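Local coordinates for protein tuber agglutinin (Colocasia esculenta, PDB 5D5G) that binds mannose as a plant bulb-type lectin, agglutinates rabbit erythrocytes and is insecticidal toward cotton aphids and other hemipteran insects, at residues 42-47 against 61-66. Numbering follows the deposited sequence.
Sequences SNTANK and LVIKNG
Ser42 and Ile63 make the nearest backbone approach, their CA atoms 9.1 Å apart, a spacing that places side chains rather than main chains between the irregular loop 42-47 and the strand in 61-66. No hydrogen bond crosses the gap, and just 87 Å² of surface is buried; the contact is small, and its closest approaches involve one methyl, CD1 of Ile63. This methyl approaches Ser42 end-on, 3.8 Å from its CB and 3.9 Å from its OG. The reach follows from the chain shape: CG1 lies beside the backbone N at a chi1 of -33°, well off a staggered value, and the extended chi2 of -159° carries CD1 outward to the loop. Thr44 meets the same methyl more loosely, with OG1 4.3 Å from CD1. The two hydroxyl oxygens, Ser42 OG and Thr44 OG1, lie 2.7 Å apart, and the amide N of Thr44 makes a weak bond to Ser42 OG (3.4 Å, 138° at the hydrogen). Both oxygens also have hydrogen-bond partners in the inferred carbohydrate-binding motif, where Cys31 and Asn32 probably bind mannose: Ser42 OG bonds with Leu33 N and Asn32 OD1, Thr44 OG1 with Cys31 O. Trp72, on the adjacent strand 70-73, touches all three side chains. Within the beta-prism II fold, van der Waals contact thus joins the sheet containing 61-64 to the loop after strand 40-41, the methyl packing on Ser42 CB beside a buried hydroxyl that probably helps position Asn32.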
ATOM      1  N   SER A  42      -9.613 -15.799  -8.996  1.00 12.27           N
ATOM      2  CA  SER A  42     -11.032 -15.521  -8.808  1.00 15.60           C
ATOM      3  C   SER A  42     -11.922 -16.646  -9.322  1.00 21.87           C
ATOM      4  O   SER A  42     -13.111 -16.698  -9.001  1.00 20.00           O
ATOM      5  CB  SER A  42     -11.410 -14.227  -9.524  1.00 18.76           C
ATOM      6  OG  SER A  42     -11.476 -14.430 -10.922  1.00 17.60           O
ATOM      7  N   ASN A  43     -11.343 -17.534 -10.122  1.00 19.79           N
ATOM      8  CA  ASN A  43     -12.075 -18.634 -10.763  1.00 26.79           C
ATOM      9  C   ASN A  43     -13.338 -18.183 -11.502  1.00 20.92           C
ATOM     10  O   ASN A  43     -14.380 -18.838 -11.458  1.00 22.91           O
ATOM     11  CB  ASN A  43     -12.378 -19.757  -9.767  1.00 20.26           C
ATOM     12  CG  ASN A  43     -12.781 -21.050 -10.452  1.00 22.02           C
ATOM     13  OD1 ASN A  43     -12.304 -21.368 -11.546  1.00 24.90           O
ATOM     14  ND2 ASN A  43     -13.670 -21.799  -9.814  1.00 17.80           N
ATOM     15  N   THR A  44     -13.224 -17.051 -12.181  1.00 16.98           N
ATOM     16  CA  THR A  44     -14.303 -16.551 -13.005  1.00 22.16           C
ATOM     17  C   THR A  44     -13.908 -16.606 -14.473  1.00 24.97           C
ATOM     18  O   THR A  44     -14.093 -15.635 -15.216  1.00 21.03           O
ATOM     19  CB  THR A  44     -14.625 -15.117 -12.644  1.00 27.23           C
ATOM     20  OG1 THR A  44     -13.436 -14.332 -12.788  1.00 23.32           O
ATOM     21  CG2 THR A  44     -15.107 -15.043 -11.213  1.00 26.88           C
ATOM     22  N   ALA A  45     -13.358 -17.747 -14.882  1.00 25.11           N
ATOM     23  CA  ALA A  45     -12.954 -17.953 -16.274  1.00 28.15           C
ATOM     24  C   ALA A  45     -14.162 -18.205 -17.178  1.00 27.38           C
ATOM     25  O   ALA A  45     -15.022 -19.036 -16.870  1.00 26.17           O
ATOM     26  CB  ALA A  45     -11.952 -19.099 -16.380  1.00 19.03           C
ATOM     27  N   ASN A  46     -14.214 -17.469 -18.284  1.00 27.38           N
ATOM     28  CA  ASN A  46     -15.315 -17.524 -19.244  1.00 30.04           C
ATOM     29  C   ASN A  46     -16.591 -16.871 -18.725  1.00 26.10           C
ATOM     30  O   ASN A  46     -17.545 -16.702 -19.464  1.00 31.09           O
ATOM     31  CB  ASN A  46     -15.604 -18.960 -19.727  0.30 27.06           C
ATOM     32  CG  ASN A  46     -14.386 -19.639 -20.353  1.00 31.28           C
ATOM     33  OD1 ASN A  46     -13.946 -20.697 -19.888  1.00 22.74           O
ATOM     34  ND2 ASN A  46     -13.853 -19.047 -21.425  1.00 22.98           N
ATOM     35  N   LYS A  47     -16.599 -16.482 -17.454  1.00 29.49           N
ATOM     36  CA  LYS A  47     -17.776 -15.853 -16.856  1.00 30.68           C
ATOM     37  C   LYS A  47     -18.033 -14.421 -17.337  1.00 31.16           C
ATOM     38  O   LYS A  47     -18.598 -13.608 -16.597  1.00 28.33           O
ATOM     39  CB  LYS A  47     -17.673 -15.852 -15.326  1.00 25.89           C
ATOM     40  CG  LYS A  47     -17.523 -17.218 -14.670  0.60 25.01           C
ATOM     41  CD  LYS A  47     -17.800 -17.110 -13.169  0.60 27.04           C
ATOM     42  CE  LYS A  47     -17.301 -18.320 -12.385  1.00 27.26           C
ATOM     43  NZ  LYS A  47     -18.046 -19.575 -12.678  1.00 32.06           N
ATOM     44  N   LEU A  61     -13.121  -5.951  -3.542  0.50 13.16           N
ATOM     45  CA  LEU A  61     -12.625  -6.011  -4.908  0.70 14.23           C
ATOM     46  C   LEU A  61     -13.743  -6.591  -5.747  1.00 20.35           C
ATOM     47  O   LEU A  61     -14.080  -7.771  -5.620  1.00 26.67           O
ATOM     48  CB  LEU A  61     -11.408  -6.926  -5.000  0.70  9.10           C
ATOM     49  CG  LEU A  61     -10.115  -6.512  -4.301  0.70  7.75           C
ATOM     50  CD1 LEU A  61      -9.156  -7.670  -4.321  0.70  7.30           C
ATOM     51  CD2 LEU A  61      -9.518  -5.293  -4.986  0.70  6.43           C
ATOM     52  N   VAL A  62     -14.338  -5.763  -6.591  1.00 18.22           N
ATOM     53  CA  VAL A  62     -15.475  -6.209  -7.372  1.00 16.61           C
ATOM     54  C   VAL A  62     -15.062  -6.316  -8.825  1.00 25.96           C
ATOM     55  O   VAL A  62     -14.502  -5.372  -9.393  1.00 22.56           O
ATOM     56  CB  VAL A  62     -16.663  -5.242  -7.234  0.10 18.18           C
ATOM     57  CG2 VAL A  62     -17.008  -5.043  -5.769  0.10 17.59           C
ATOM     58  N   ILE A  63     -15.314  -7.477  -9.420  1.00 18.21           N
ATOM     59  CA  ILE A  63     -15.047  -7.657 -10.835  1.00 19.88           C
ATOM     60  C   ILE A  63     -16.298  -7.395 -11.662  1.00 21.62           C
ATOM     61  O   ILE A  63     -17.220  -8.199 -11.680  1.00 10.04           O
ATOM     62  CB  ILE A  63     -14.569  -9.062 -11.161  1.00 18.91           C
ATOM     63  CG1 ILE A  63     -13.741  -9.635 -10.023  1.00 25.62           C
ATOM     64  CG2 ILE A  63     -13.759  -9.034 -12.441  1.00 23.29           C
ATOM     65  CD1 ILE A  63     -12.821 -10.780 -10.459  1.00 25.86           C
ATOM     66  N   LYS A  64     -16.319  -6.263 -12.349  1.00 24.10           N
ATOM     67  CA  LYS A  64     -17.418  -5.934 -13.233  1.00 18.51           C
ATOM     68  C   LYS A  64     -17.063  -6.339 -14.660  1.00 29.16           C
ATOM     69  O   LYS A  64     -15.947  -6.095 -15.122  1.00 27.99           O
ATOM     70  CB  LYS A  64     -17.696  -4.435 -13.163  1.00 14.82           C
ATOM     71  CG  LYS A  64     -17.907  -3.949 -11.737  0.60 16.64           C
ATOM     72  CD  LYS A  64     -18.679  -2.650 -11.686  0.40 18.10           C
ATOM     73  CE  LYS A  64     -19.371  -2.502 -10.341  0.60 14.97           C
ATOM     74  NZ  LYS A  64     -20.283  -3.661 -10.052  1.00 10.24           N
ATOM     75  N   ASN A  65     -18.006  -6.966 -15.358  1.00 25.36           N
ATOM     76  CA  ASN A  65     -17.791  -7.304 -16.758  1.00 27.90           C
ATOM     77  C   ASN A  65     -17.764  -6.064 -17.646  1.00 29.92           C
ATOM     78  O   ASN A  65     -17.685  -4.937 -17.154  1.00 32.70           O
ATOM     79  CB  ASN A  65     -18.822  -8.319 -17.259  1.00 24.47           C
ATOM     80  CG  ASN A  65     -20.242  -7.767 -17.295  1.00 32.53           C
ATOM     81  OD1 ASN A  65     -20.472  -6.557 -17.269  1.00 27.27           O
ATOM     82  ND2 ASN A  65     -21.208  -8.672 -17.372  1.00 35.55           N
ATOM     83  N   GLY A  66     -17.849  -6.284 -18.956  1.00 40.20           N
ATOM     84  CA  GLY A  66     -17.734  -5.218 -19.934  1.00 39.23           C
ATOM     85  C   GLY A  66     -18.607  -4.012 -19.659  1.00 43.41           C
ATOM     86  O   GLY A  66     -18.117  -2.884 -19.586  1.00 48.15           O
TER